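Local coordinates for protein chorismatase (Streptomyces hygroscopicus, PDB 4BPS) that hydrolyses chorismate to pyruvate and a dihydroxycyclohexadiene carboxylic acid used in making the immunosuppressants FK506 and FK520, at residues A[19-24]-A[237-242]; A[35-40]-A[75-80]; A[51-56]-A[84-89]; A[204-209]-A[270-275]; A[295-300]-A[322-327]. All blocks are in the same frame, centred on the assembly; numbering follows the deposited sequence. Where two conformers were deposited one is given.

Contact 1: residues A[19-24]-A[237-242]; sequences APYCRF and GGRLFI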
# COMPACT_ATOMS: atom_id res chain seq x y z
N ALA A 19 3.49 17.35 -3.83
CA ALA A 19 3.62 16.04 -3.19
C ALA A 19 2.79 15.00 -3.95
O ALA A 19 1.88 15.34 -4.69
CB ALA A 19 3.16 16.13 -1.75
N PRO A 20 3.14 13.70 -3.81
CA PRO A 20 2.47 12.69 -4.63
C PRO A 20 0.98 12.61 -4.38
O PRO A 20 0.51 12.86 -3.26
CB PRO A 20 3.16 11.38 -4.22
CG PRO A 20 4.52 11.84 -3.71
CD PRO A 20 4.24 13.14 -3.01
N TYR A 21 0.25 12.25 -5.42
CA TYR A 21 -1.19 12.09 -5.31
C TYR A 21 -1.65 11.08 -6.35
O TYR A 21 -0.92 10.72 -7.27
CB TYR A 21 -1.93 13.43 -5.49
CG TYR A 21 -1.71 14.14 -6.81
CD1 TYR A 21 -0.59 14.95 -7.02
CD2 TYR A 21 -2.64 14.04 -7.82
CE1 TYR A 21 -0.40 15.63 -8.22
CE2 TYR A 21 -2.46 14.73 -9.02
CZ TYR A 21 -1.34 15.55 -9.20
OH TYR A 21 -1.16 16.25 -10.38
N CYS A 22 -2.87 10.61 -6.17
CA CYS A 22 -3.38 9.48 -6.90
C CYS A 22 -4.58 9.84 -7.80
O CYS A 22 -5.38 10.75 -7.47
CB CYS A 22 -3.81 8.41 -5.85
SG CYS A 22 -4.16 6.78 -6.49
N ARG A 23 -4.71 9.10 -8.90
CA ARG A 23 -5.93 9.08 -9.70
C ARG A 23 -6.27 7.64 -10.03
O ARG A 23 -5.38 6.81 -10.16
CB ARG A 23 -5.73 9.81 -11.04
CG ARG A 23 -5.46 11.30 -10.93
CD ARG A 23 -6.71 12.09 -10.64
NE ARG A 23 -6.44 13.53 -10.67
CZ ARG A 23 -6.16 14.28 -9.61
NH1 ARG A 23 -6.11 13.76 -8.39
NH2 ARG A 23 -5.92 15.57 -9.76
N PHE A 24 -7.57 7.35 -10.18
CA PHE A 24 -8.01 6.06 -10.70
C PHE A 24 -8.54 6.29 -12.11
O PHE A 24 -9.35 7.20 -12.35
CB PHE A 24 -9.13 5.46 -9.86
CG PHE A 24 -8.72 5.01 -8.47
CD1 PHE A 24 -7.41 5.00 -8.02
CD2 PHE A 24 -9.72 4.58 -7.61
CE1 PHE A 24 -7.09 4.56 -6.73
CE2 PHE A 24 -9.42 4.14 -6.35
CZ PHE A 24 -8.11 4.12 -5.90
N GLY A 237 -0.21 21.30 1.49
CA GLY A 237 0.29 20.58 0.35
C GLY A 237 0.59 19.13 0.67
O GLY A 237 0.67 18.31 -0.24
N GLY A 238 0.76 18.82 1.96
CA GLY A 238 1.08 17.46 2.35
C GLY A 238 -0.11 16.52 2.27
O GLY A 238 -1.25 16.94 2.06
N ARG A 239 0.20 15.24 2.39
CA ARG A 239 -0.76 14.17 2.15
C ARG A 239 -0.79 13.25 3.34
O ARG A 239 0.22 13.05 4.03
CB ARG A 239 -0.31 13.30 0.96
CG ARG A 239 0.14 14.08 -0.26
CD ARG A 239 -1.00 14.85 -0.91
NE ARG A 239 -0.54 15.34 -2.21
CZ ARG A 239 -1.04 16.40 -2.84
NH1 ARG A 239 -2.04 17.11 -2.34
NH2 ARG A 239 -0.52 16.75 -4.01
N LEU A 240 -1.95 12.63 3.57
CA LEU A 240 -2.07 11.60 4.59
C LEU A 240 -2.38 10.27 3.91
O LEU A 240 -3.46 10.08 3.38
CB LEU A 240 -3.18 11.99 5.56
CG LEU A 240 -3.38 11.07 6.77
CD1 LEU A 240 -2.12 10.93 7.61
CD2 LEU A 240 -4.52 11.67 7.60
N PHE A 241 -1.41 9.36 3.90
CA PHE A 241 -1.59 8.04 3.30
C PHE A 241 -2.00 7.06 4.40
O PHE A 241 -1.29 6.94 5.41
CB PHE A 241 -0.27 7.56 2.69
CG PHE A 241 0.26 8.46 1.61
CD1 PHE A 241 -0.49 8.72 0.47
CD2 PHE A 241 1.49 9.08 1.72
CE1 PHE A 241 -0.01 9.56 -0.54
CE2 PHE A 241 1.98 9.92 0.72
CZ PHE A 241 1.24 10.14 -0.42
N ILE A 242 -3.13 6.37 4.21
CA ILE A 242 -3.64 5.45 5.22
C ILE A 242 -3.33 4.03 4.75
O ILE A 242 -3.61 3.67 3.60
CB ILE A 242 -5.14 5.63 5.44
CG1 ILE A 242 -5.49 7.11 5.72
CG2 ILE A 242 -5.60 4.73 6.60
CD1 ILE A 242 -6.91 7.45 5.38
O HOH W 1 1.70 19.23 -2.56
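Arg239 grips two successive backbone carbonyls, Ala19 O and Pro20 O, through side-chain-to-backbone hydrogen bonds that tie the loop leading into strand 21-25 to the first residue of strand 239-249. The straighter bond runs from Arg239 NH2 to Ala19 O at 2.9 Å, with an N-H...O angle of 164° and the oxygen close to the guanidinium plane. Arg239 NE reaches Pro20 O at 2.9 Å but is more bent, 135° at the hydrogen. Both donors stand above the planes of the carbonyls they meet. A bend at chi2 folds the arginine so that its guanidinium lies beside Tyr21, whose CD1 comes 3.5 Å from Arg239 NH2 with ring and guanidinium planes 71° apart. The two strands belong to different sheets of this YjgF-fold enzyme, so no strand ladder joins them here. A water adds a further link, accepting from Ala19 N and donating to Gly237 O, while Ala19 CB packs 3.6 Å from Gly237 O. Deeper in, the edge of the Phe241 ring faces Pro20 O, CZ lying 4.0 Å away. The remaining amino group of the arginine, NH1, is hydrogen-bonded to Ala344 O at the C-terminus, and Met342 of strand 337-343 packs against both Arg239 and Phe241.

Contact 2: residues A[35-40]-A[75-80]; sequences DETVLG and VWHAQR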
# COMPACT_ATOMS: atom_id res chain seq x y z
N ASP A 35 -1.16 14.64 -19.28
CA ASP A 35 -0.78 15.15 -17.99
C ASP A 35 0.68 14.81 -17.65
O ASP A 35 1.02 13.66 -17.35
CB ASP A 35 -1.74 14.52 -16.97
CG ASP A 35 -1.53 15.02 -15.56
OD1 ASP A 35 -0.58 15.83 -15.35
OD2 ASP A 35 -2.31 14.57 -14.69
N GLU A 36 1.55 15.83 -17.66
CA GLU A 36 2.98 15.62 -17.47
C GLU A 36 3.31 15.16 -16.04
O GLU A 36 4.45 14.80 -15.78
CB GLU A 36 3.79 16.89 -17.78
CG GLU A 36 3.55 18.01 -16.82
CD GLU A 36 4.37 19.26 -17.11
OE1 GLU A 36 5.04 19.36 -18.18
OE2 GLU A 36 4.36 20.16 -16.24
N THR A 37 2.33 15.20 -15.14
CA THR A 37 2.61 14.88 -13.74
C THR A 37 2.61 13.39 -13.43
O THR A 37 2.87 13.00 -12.29
CB THR A 37 1.58 15.56 -12.81
OG1 THR A 37 0.28 15.01 -13.04
CG2 THR A 37 1.55 17.09 -13.01
N VAL A 38 2.33 12.53 -14.41
CA VAL A 38 2.29 11.09 -14.16
C VAL A 38 3.66 10.58 -13.76
O VAL A 38 4.65 10.81 -14.47
CB VAL A 38 1.77 10.34 -15.41
CG1 VAL A 38 1.92 8.84 -15.26
CG2 VAL A 38 0.31 10.67 -15.68
N LEU A 39 3.71 9.87 -12.64
CA LEU A 39 4.92 9.23 -12.14
C LEU A 39 4.92 7.76 -12.53
O LEU A 39 5.92 7.28 -13.03
CB LEU A 39 5.01 9.32 -10.62
CG LEU A 39 5.65 10.49 -9.94
CD1 LEU A 39 5.44 10.37 -8.45
CD2 LEU A 39 7.16 10.50 -10.25
N GLY A 40 3.83 7.05 -12.29
CA GLY A 40 3.82 5.62 -12.52
C GLY A 40 2.42 5.07 -12.43
O GLY A 40 1.51 5.78 -12.00
N VAL A 75 -2.97 5.42 -10.80
CA VAL A 75 -1.94 6.28 -11.37
C VAL A 75 -1.42 7.23 -10.29
O VAL A 75 -2.20 7.96 -9.68
CB VAL A 75 -2.48 7.12 -12.56
CG1 VAL A 75 -1.33 7.85 -13.23
CG2 VAL A 75 -3.24 6.23 -13.58
N TRP A 76 -0.11 7.21 -10.07
CA TRP A 76 0.54 8.13 -9.15
C TRP A 76 1.11 9.31 -9.92
O TRP A 76 1.65 9.16 -11.03
CB TRP A 76 1.59 7.39 -8.31
CG TRP A 76 0.88 6.59 -7.28
CD1 TRP A 76 0.50 5.29 -7.37
CD2 TRP A 76 0.34 7.10 -6.06
NE1 TRP A 76 -0.24 4.94 -6.25
CE2 TRP A 76 -0.35 6.05 -5.44
CE3 TRP A 76 0.38 8.35 -5.44
CZ2 TRP A 76 -0.99 6.20 -4.21
CZ3 TRP A 76 -0.25 8.50 -4.21
CH2 TRP A 76 -0.92 7.44 -3.61
N HIS A 77 0.96 10.47 -9.32
CA HIS A 77 1.33 11.76 -9.89
C HIS A 77 2.15 12.56 -8.89
O HIS A 77 2.04 12.35 -7.67
CB HIS A 77 0.07 12.60 -10.13
CG HIS A 77 -0.84 12.07 -11.19
ND1 HIS A 77 -0.94 12.65 -12.43
CD2 HIS A 77 -1.73 11.04 -11.19
CE1 HIS A 77 -1.84 12.01 -13.15
NE2 HIS A 77 -2.32 11.02 -12.43
N ALA A 78 2.92 13.52 -9.38
CA ALA A 78 3.44 14.57 -8.50
C ALA A 78 3.61 15.84 -9.31
O ALA A 78 2.76 16.72 -9.26
CB ALA A 78 4.75 14.12 -7.82
N GLN A 79 4.71 15.92 -10.04
CA GLN A 79 4.89 16.94 -11.07
C GLN A 79 5.76 16.30 -12.13
O GLN A 79 6.10 15.11 -12.01
CB GLN A 79 5.48 18.23 -10.50
CG GLN A 79 6.87 18.13 -9.96
CD GLN A 79 7.20 19.32 -9.04
OE1 GLN A 79 7.21 19.18 -7.81
NE2 GLN A 79 7.51 20.48 -9.63
N ARG A 80 6.10 17.04 -13.18
CA ARG A 80 6.86 16.47 -14.28
C ARG A 80 8.10 15.72 -13.78
O ARG A 80 8.96 16.31 -13.16
CB ARG A 80 7.28 17.63 -15.19
CG ARG A 80 8.18 17.22 -16.35
CD ARG A 80 8.54 18.41 -17.27
NE ARG A 80 9.00 19.61 -16.56
CZ ARG A 80 10.25 19.80 -16.12
NH1 ARG A 80 11.18 18.88 -16.31
NH2 ARG A 80 10.59 20.93 -15.50
O HOH W 2 4.99 19.71 -13.59
O HOH W 3 6.77 21.56 -16.51
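His77 turns the edge of its ring to Thr37, and this polar pair flanks a classic beta bulge between antiparallel strands 38-44 and 72-77. The imidazole donates from ND1 to Thr37 OG1 at 2.7 Å, the oxygen lying only 8° from the ring plane. Thr37 OG1 in turn donates to Asp35 OD1 at 2.6 Å, while Thr37 N bonds the same oxygen from the same face of the carboxylate, closing an Asx turn. With OG1 set between its own backbone N and carbonyl carbon (chi1 65°), the threonine can serve histidine and aspartate together. The other carboxylate oxygen, Asp35 OD2, sits at the ring edge 3.0 Å from His77 CE1, the carboxylate and ring planes 32° apart. Val38 shares the His77 face of the sheet; its CG2 approaches the ring obliquely and its CG1 meets Val75 CG1 at 4.0 Å. Tyr21 of the adjoining strand 21-25 also meets the histidine ring, nearly parallel to it. Farther out, the Glu36 carboxylate lies near Arg80 CB and CD, its OE1 still 4.3 Å from Arg80 NE, beyond a salt bridge; two waters donate to Glu36 OE2 and accept from Arg80 N and NE. At the bulge itself Leu39 and Gly40 both face Trp76, whose carbonyl O accepts from Leu39 N at 2.7 Å and from Gly40 N at 3.3 Å, both donors lying on one face of the carbonyl plane.

Contact 3: residues A[51-56]-A[84-89]; sequences VSLVDG and SGMDNG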
# COMPACT_ATOMS: atom_id res chain seq x y z
N VAL A 51 7.71 -5.64 -14.96
CA VAL A 51 7.83 -4.22 -14.65
C VAL A 51 8.63 -3.58 -15.77
O VAL A 51 9.68 -4.11 -16.20
CB VAL A 51 8.57 -4.03 -13.33
CG1 VAL A 51 8.82 -2.57 -13.07
CG2 VAL A 51 7.79 -4.66 -12.17
N SER A 52 8.18 -2.41 -16.25
CA SER A 52 8.90 -1.73 -17.33
C SER A 52 8.65 -0.24 -17.20
O SER A 52 7.84 0.20 -16.38
CB SER A 52 8.42 -2.23 -18.71
OG SER A 52 7.08 -1.86 -18.93
N LEU A 53 9.36 0.53 -18.02
CA LEU A 53 9.08 1.95 -18.20
C LEU A 53 8.28 2.14 -19.48
O LEU A 53 8.64 1.61 -20.55
CB LEU A 53 10.37 2.76 -18.32
CG LEU A 53 11.25 2.82 -17.09
CD1 LEU A 53 12.58 3.45 -17.45
CD2 LEU A 53 10.61 3.63 -15.94
N VAL A 54 7.20 2.91 -19.38
CA VAL A 54 6.45 3.33 -20.55
C VAL A 54 6.55 4.85 -20.62
O VAL A 54 5.98 5.55 -19.78
CB VAL A 54 5.01 2.89 -20.44
CG1 VAL A 54 4.18 3.40 -21.64
CG2 VAL A 54 4.97 1.37 -20.35
N ASP A 55 7.31 5.33 -21.62
CA ASP A 55 7.67 6.74 -21.74
C ASP A 55 8.01 7.37 -20.40
O ASP A 55 7.45 8.41 -20.01
CB ASP A 55 6.57 7.53 -22.43
CG ASP A 55 7.05 8.89 -22.92
OD1 ASP A 55 8.28 9.04 -23.17
OD2 ASP A 55 6.22 9.82 -23.06
N GLY A 56 8.96 6.75 -19.70
CA GLY A 56 9.45 7.26 -18.44
C GLY A 56 8.64 6.89 -17.21
O GLY A 56 9.04 7.20 -16.07
N SER A 84 13.99 9.04 -15.10
CA SER A 84 13.48 7.70 -14.84
C SER A 84 14.57 6.70 -15.16
O SER A 84 15.52 7.02 -15.89
CB SER A 84 12.27 7.45 -15.73
OG SER A 84 11.31 8.44 -15.49
N GLY A 85 14.43 5.48 -14.65
CA GLY A 85 15.39 4.44 -14.95
C GLY A 85 14.95 3.10 -14.42
O GLY A 85 13.84 2.98 -13.89
N MSE A 86 15.80 2.11 -14.62
CA MSE A 86 15.59 0.78 -14.07
C MSE A 86 16.90 0.30 -13.45
O MSE A 86 17.95 0.36 -14.10
CB MSE A 86 15.16 -0.18 -15.17
CG MSE A 86 13.68 -0.12 -15.56
SE MSE A 86 12.88 -1.85 -16.15
CE MSE A 86 14.36 -3.02 -15.69
N ASP A 87 16.84 -0.16 -12.21
CA ASP A 87 18.01 -0.65 -11.50
C ASP A 87 17.58 -1.84 -10.67
O ASP A 87 16.64 -1.73 -9.89
CB ASP A 87 18.57 0.42 -10.58
CG ASP A 87 19.25 1.53 -11.34
OD1 ASP A 87 20.44 1.34 -11.68
OD2 ASP A 87 18.61 2.57 -11.60
N ASN A 88 18.28 -2.96 -10.81
CA ASN A 88 18.02 -4.14 -9.99
C ASN A 88 16.56 -4.58 -10.04
O ASN A 88 16.01 -5.02 -9.02
CB ASN A 88 18.44 -3.87 -8.54
CG ASN A 88 19.93 -3.71 -8.39
OD1 ASN A 88 20.70 -4.54 -8.89
ND2 ASN A 88 20.36 -2.65 -7.72
N GLY A 89 15.93 -4.46 -11.21
CA GLY A 89 14.54 -4.85 -11.39
C GLY A 89 13.54 -3.78 -11.02
O GLY A 89 12.36 -3.97 -11.23
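Ser84 and Gly56 make the direct polar link of this surface contact: in the conformer described, Ser84 OG donates to Gly56 O at 2.7 Å, in the carbonyl plane and on a lone pair, with a C=O...O angle of 126°. The serine hydroxyl sits beside its own backbone N, anti to the carbonyl carbon (chi1 -57°), which brings it to the glycine oxygen; Ser84 CB follows at 3.3 Å from that oxygen. Next to this bond the branched end of Leu53 lies over the backbone of Gly85, CD1 standing 3.8 Å from Gly85 O, while CD2 reaches toward Ser84 CB. Leu53 and the selenomethionine Met86, the latter also in one of two conformers, slide past each other in opposite directions and touch at CG to CG, 4.1 Å apart. In this conformer the Met86 chain bends at chi2 and chi3, carrying SE alongside the other backbone to within 3.9 Å of Val51 O and 4.2 Å of Ser52 CA. At the far end Val51 CG1 approaches Gly89 O.

The strand segments 52-54 and 84-87 run nearly antiparallel, 167° between their directions, but their axes stay 7.7 Å apart at closest, too far for backbone pairing; they are edge strands of two separate sheets, meeting through side chains against side chains and backbone carbonyls. Each is fixed by the next strand of its own sheet: Ser52 bonds Arg59 and Gly85 bonds Trp92 through the backbone. Behind the apolar patch, Ala91 of strand 90-94 touches Val51, Leu53 and Met86, and Pro58 of strand 57-62 backs Leu53.

Contact 4: residues A[204-209]-A[270-275]; sequences IENPAV and MARVIG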
# COMPACT_ATOMS: atom_id res chain seq x y z
N ILE A 204 2.42 7.29 11.69
CA ILE A 204 1.32 7.43 12.62
C ILE A 204 0.81 6.06 13.03
O ILE A 204 0.56 5.19 12.18
CB ILE A 204 0.18 8.27 11.96
CG1 ILE A 204 0.73 9.66 11.60
CG2 ILE A 204 -1.01 8.38 12.88
CD1 ILE A 204 -0.04 10.37 10.48
N GLU A 205 0.62 5.89 14.34
CA GLU A 205 0.02 4.67 14.89
C GLU A 205 -1.46 4.91 15.23
O GLU A 205 -1.94 6.05 15.22
CB GLU A 205 0.79 4.19 16.13
CG GLU A 205 2.21 3.76 15.80
CD GLU A 205 2.25 2.60 14.81
OE1 GLU A 205 1.80 1.47 15.16
OE2 GLU A 205 2.71 2.81 13.67
N ASN A 206 -2.16 3.82 15.55
CA ASN A 206 -3.59 3.84 15.90
C ASN A 206 -3.69 3.47 17.37
O ASN A 206 -3.26 2.40 17.73
CB ASN A 206 -4.31 2.75 15.06
CG ASN A 206 -5.81 2.52 15.42
OD1 ASN A 206 -6.27 2.73 16.54
ND2 ASN A 206 -6.56 2.05 14.41
N PRO A 207 -4.28 4.31 18.22
CA PRO A 207 -4.26 4.05 19.68
C PRO A 207 -4.90 2.77 20.24
O PRO A 207 -4.69 2.42 21.41
CB PRO A 207 -5.06 5.24 20.24
CG PRO A 207 -5.07 6.24 19.28
CD PRO A 207 -4.86 5.64 17.92
N ALA A 208 -5.72 2.12 19.45
CA ALA A 208 -6.36 0.85 19.87
C ALA A 208 -5.88 -0.34 19.04
O ALA A 208 -6.52 -1.41 19.06
CB ALA A 208 -7.88 0.98 19.79
N VAL A 209 -4.76 -0.17 18.33
CA VAL A 209 -4.22 -1.25 17.51
C VAL A 209 -2.75 -1.37 17.83
O VAL A 209 -2.02 -0.37 17.89
CB VAL A 209 -4.46 -0.99 16.00
CG1 VAL A 209 -3.75 -2.03 15.14
CG2 VAL A 209 -5.97 -1.02 15.70
N MSE A 270 -9.83 3.34 10.54
CA MSE A 270 -9.39 4.40 9.64
C MSE A 270 -9.78 5.77 10.21
O MSE A 270 -8.97 6.70 10.20
CB MSE A 270 -10.02 4.16 8.26
CG MSE A 270 -9.74 5.26 7.26
SE MSE A 270 -10.41 4.86 5.47
CE MSE A 270 -8.91 3.80 4.82
N ALA A 271 -11.01 5.89 10.71
CA ALA A 271 -11.46 7.17 11.28
C ALA A 271 -10.63 7.54 12.50
O ALA A 271 -10.31 8.71 12.70
CB ALA A 271 -12.94 7.11 11.63
N ARG A 272 -10.25 6.55 13.30
CA ARG A 272 -9.47 6.85 14.50
C ARG A 272 -8.08 7.34 14.13
O ARG A 272 -7.57 8.29 14.73
CB ARG A 272 -9.38 5.64 15.42
CG ARG A 272 -8.88 6.04 16.80
CD ARG A 272 -8.69 4.87 17.76
NE ARG A 272 -9.91 4.10 17.80
CZ ARG A 272 -10.08 2.95 17.17
NH1 ARG A 272 -11.26 2.35 17.19
NH2 ARG A 272 -9.08 2.38 16.51
N VAL A 273 -7.45 6.71 13.14
CA VAL A 273 -6.10 7.04 12.77
C VAL A 273 -5.99 8.48 12.28
O VAL A 273 -5.02 9.18 12.55
CB VAL A 273 -5.63 6.06 11.67
CG1 VAL A 273 -4.40 6.57 10.97
CG2 VAL A 273 -5.37 4.71 12.29
N ILE A 274 -7.00 8.90 11.52
CA ILE A 274 -6.98 10.24 10.89
C ILE A 274 -7.68 11.32 11.72
O ILE A 274 -7.74 12.47 11.28
CB ILE A 274 -7.57 10.19 9.45
CG1 ILE A 274 -9.11 10.01 9.50
CG2 ILE A 274 -6.85 9.13 8.63
CD1 ILE A 274 -9.79 9.92 8.13
N GLY A 275 -8.19 10.97 12.89
CA GLY A 275 -8.94 11.91 13.71
C GLY A 275 -8.07 12.98 14.32
O GLY A 275 -6.88 12.78 14.53
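An Asx turn at Asn206, within the type I beta turn Asn206 to Val209, supplies the acceptor that Arg272 meets near the end of helix 259-274. Asn206 OD1 takes two bonds. One comes from Ala208 N at 3.0 Å and closes the turn; the other comes from Arg272 NH2 at 2.8 Å, in the carbonyl plane and on a lone pair, with an N-H...O angle of 151°. The amide and guanidinium planes are 42° apart, and the two side chains cross at about a right angle. Arg272 bends at chi3 (-52°), which swings its guanidinium back over the turn: Ala208 CB covers one face, 3.9 Å from Arg272 CZ, while Pro207 CD packs 3.9 Å from Arg272 CD. In the conformer described, Val273 CG2 lies 3.6 Å from Asn206 CB. Asn269 completes the polar cluster, its OD1 accepting from both Arg272 NH2 and Asn206 ND2, consistent with this second-shell residue on the same helix helping to set the amide's orientation. The Asn206 side chain is also about 4 Å from that of Arg228, a substrate-binding residue, and about 9 Å from the bound 3-(2-carboxyethyl)benzoic acid, which puts the turn next to the substrate site. Ile204 leads in from strand 201-204 and touches Leu279 of helix 276-281 and Ala229 of strand 229-232, while Val273 of helix 259-274 rests on that same Ala229.

Contact 5: residues A[295-300]-A[322-327]; sequences HLKVYV and AVALLH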
# COMPACT_ATOMS: atom_id res chain seq x y z
N HIS A 295 -9.68 8.00 -3.13
CA HIS A 295 -8.86 7.00 -3.81
C HIS A 295 -8.67 5.77 -2.93
O HIS A 295 -7.57 5.30 -2.63
CB HIS A 295 -7.56 7.61 -4.34
CG HIS A 295 -7.85 8.67 -5.35
ND1 HIS A 295 -7.88 10.01 -5.02
CD2 HIS A 295 -8.28 8.58 -6.63
CE1 HIS A 295 -8.28 10.70 -6.07
NE2 HIS A 295 -8.53 9.87 -7.07
N LEU A 296 -9.82 5.23 -2.55
CA LEU A 296 -9.87 4.06 -1.69
C LEU A 296 -9.88 2.78 -2.50
O LEU A 296 -10.58 2.68 -3.52
CB LEU A 296 -11.10 4.09 -0.79
CG LEU A 296 -11.16 5.30 0.16
CD1 LEU A 296 -12.12 6.38 -0.35
CD2 LEU A 296 -11.57 4.85 1.55
N LYS A 297 -9.13 1.80 -2.02
CA LYS A 297 -9.24 0.42 -2.49
C LYS A 297 -9.78 -0.42 -1.35
O LYS A 297 -9.29 -0.31 -0.22
CB LYS A 297 -7.91 -0.11 -3.01
CG LYS A 297 -7.52 0.59 -4.33
CD LYS A 297 -6.05 0.91 -4.45
CE LYS A 297 -5.23 -0.33 -4.41
NZ LYS A 297 -3.77 -0.01 -4.17
N VAL A 298 -10.78 -1.24 -1.67
CA VAL A 298 -11.46 -2.07 -0.70
C VAL A 298 -11.27 -3.53 -1.16
O VAL A 298 -11.79 -3.91 -2.21
CB VAL A 298 -12.97 -1.70 -0.62
CG1 VAL A 298 -13.68 -2.61 0.38
CG2 VAL A 298 -13.14 -0.24 -0.24
N TYR A 299 -10.47 -4.27 -0.41
CA TYR A 299 -10.15 -5.64 -0.75
C TYR A 299 -11.10 -6.56 -0.03
O TYR A 299 -11.29 -6.41 1.18
CB TYR A 299 -8.73 -5.95 -0.31
CG TYR A 299 -7.66 -4.98 -0.80
CD1 TYR A 299 -7.20 -5.02 -2.12
CD2 TYR A 299 -7.07 -4.05 0.06
CE1 TYR A 299 -6.18 -4.18 -2.55
CE2 TYR A 299 -6.06 -3.20 -0.36
CZ TYR A 299 -5.61 -3.27 -1.67
OH TYR A 299 -4.59 -2.48 -2.14
N VAL A 300 -11.72 -7.49 -0.77
CA VAL A 300 -12.76 -8.35 -0.21
C VAL A 300 -12.46 -9.79 -0.56
O VAL A 300 -12.28 -10.13 -1.74
CB VAL A 300 -14.15 -7.96 -0.77
CG1 VAL A 300 -15.24 -8.81 -0.14
CG2 VAL A 300 -14.44 -6.46 -0.53
N ALA A 322 -13.55 8.36 -5.01
CA ALA A 322 -13.22 7.25 -5.88
C ALA A 322 -12.97 6.02 -5.02
O ALA A 322 -12.12 6.05 -4.12
CB ALA A 322 -11.97 7.61 -6.70
N VAL A 323 -13.73 4.96 -5.29
CA VAL A 323 -13.67 3.73 -4.51
C VAL A 323 -13.61 2.56 -5.48
O VAL A 323 -14.41 2.49 -6.41
CB VAL A 323 -14.89 3.60 -3.56
CG1 VAL A 323 -14.80 2.35 -2.74
CG2 VAL A 323 -15.03 4.80 -2.62
N ALA A 324 -12.62 1.69 -5.31
CA ALA A 324 -12.48 0.51 -6.15
C ALA A 324 -12.50 -0.73 -5.27
O ALA A 324 -11.68 -0.87 -4.36
CB ALA A 324 -11.16 0.56 -6.90
N LEU A 325 -13.43 -1.64 -5.55
CA LEU A 325 -13.48 -2.92 -4.84
C LEU A 325 -12.71 -3.96 -5.64
O LEU A 325 -12.84 -4.03 -6.86
CB LEU A 325 -14.92 -3.38 -4.59
CG LEU A 325 -15.53 -2.91 -3.26
CD1 LEU A 325 -15.72 -1.40 -3.25
CD2 LEU A 325 -16.83 -3.62 -2.95
N LEU A 326 -11.90 -4.76 -4.95
CA LEU A 326 -11.05 -5.78 -5.56
C LEU A 326 -11.27 -7.09 -4.80
O LEU A 326 -11.17 -7.11 -3.58
CB LEU A 326 -9.59 -5.36 -5.49
CG LEU A 326 -9.22 -4.13 -6.35
CD1 LEU A 326 -7.85 -3.59 -5.95
CD2 LEU A 326 -9.26 -4.48 -7.84
N HIS A 327 -11.53 -8.17 -5.54
CA HIS A 327 -11.79 -9.47 -4.97
C HIS A 327 -10.46 -10.20 -4.81
O HIS A 327 -9.90 -10.67 -5.82
CB HIS A 327 -12.72 -10.24 -5.89
CG HIS A 327 -12.96 -11.63 -5.44
ND1 HIS A 327 -13.16 -12.66 -6.33
CD2 HIS A 327 -12.98 -12.17 -4.20
CE1 HIS A 327 -13.32 -13.78 -5.64
NE2 HIS A 327 -13.21 -13.51 -4.35
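Leu296 N to Ala322 O, at 2.9 Å, opens a ladder of five backbone hydrogen bonds between parallel strands 296-300 and 323-327. Their segment axes approach to 4.7 Å at an angle of 23°, and the paired residues run in unbroken register from Leu296-Val323 to Val300-His327. CA-H...O contacts accompany the ladder, as from Tyr299 CA to Leu326 O.

Apolar packing differs between the two faces. On one, Val298 and Leu325 lie side by side, Val298 CB 3.8 Å from Leu325 CD1, and Val298 CG2 also meets Val323 CG1 at 4.0 Å; Val309 of helix 306-314 covers Val298 and Val300. On the other face Leu326 CD1 touches the Tyr299 ring at CE1, 3.8 Å away, in an oblique approach, both side chains pointing the same way.

Polar ends on this second face turn toward neighbouring strands. Tyr299 OH bonds Glu340 OE1, whereas Lys297 NZ makes salt bridges to Glu74 and Glu340, giving the ammonium two acidic partners. On the Val298 face, at the strand end, the His327 ring presents its edge to Val300 O, CD2 lying 3.3 Å from it, while its ND1 is hydrogen-bonded to Thr66 OG1.

Strand 296-300, helix 306-314 and strand 323-327 form a beta-alpha-beta crossover, and Tyr299 is paired through its backbone with Glu338, the active-site proton acceptor on strand 337-343.

Overall arrangement
Contact 5 has the most buried touching residues and a regular parallel ladder, whereas contact 3 lies at the surface with a single direct hydrogen bond. Contacts 1 and 2 share strand pairing: Tyr21 O bonds His77 N and Arg23 O bonds Val75 N, joining strands 21-25 and 72-77. Contact 2 combines ladder with polar turn; contacts 1 and 4 instead use an arginine to bind oxygens of a loop. Between these last two, Leu240 and Ile242 pack on Ile274 of helix 259-274, and Leu240 also on Ile204 of strand 201-204. Phe24 carries contact 1 onto His295 of contact 5. Contacts 3 and 4 lie on opposite sides of the chain's centre, about 35 Å apart between centres.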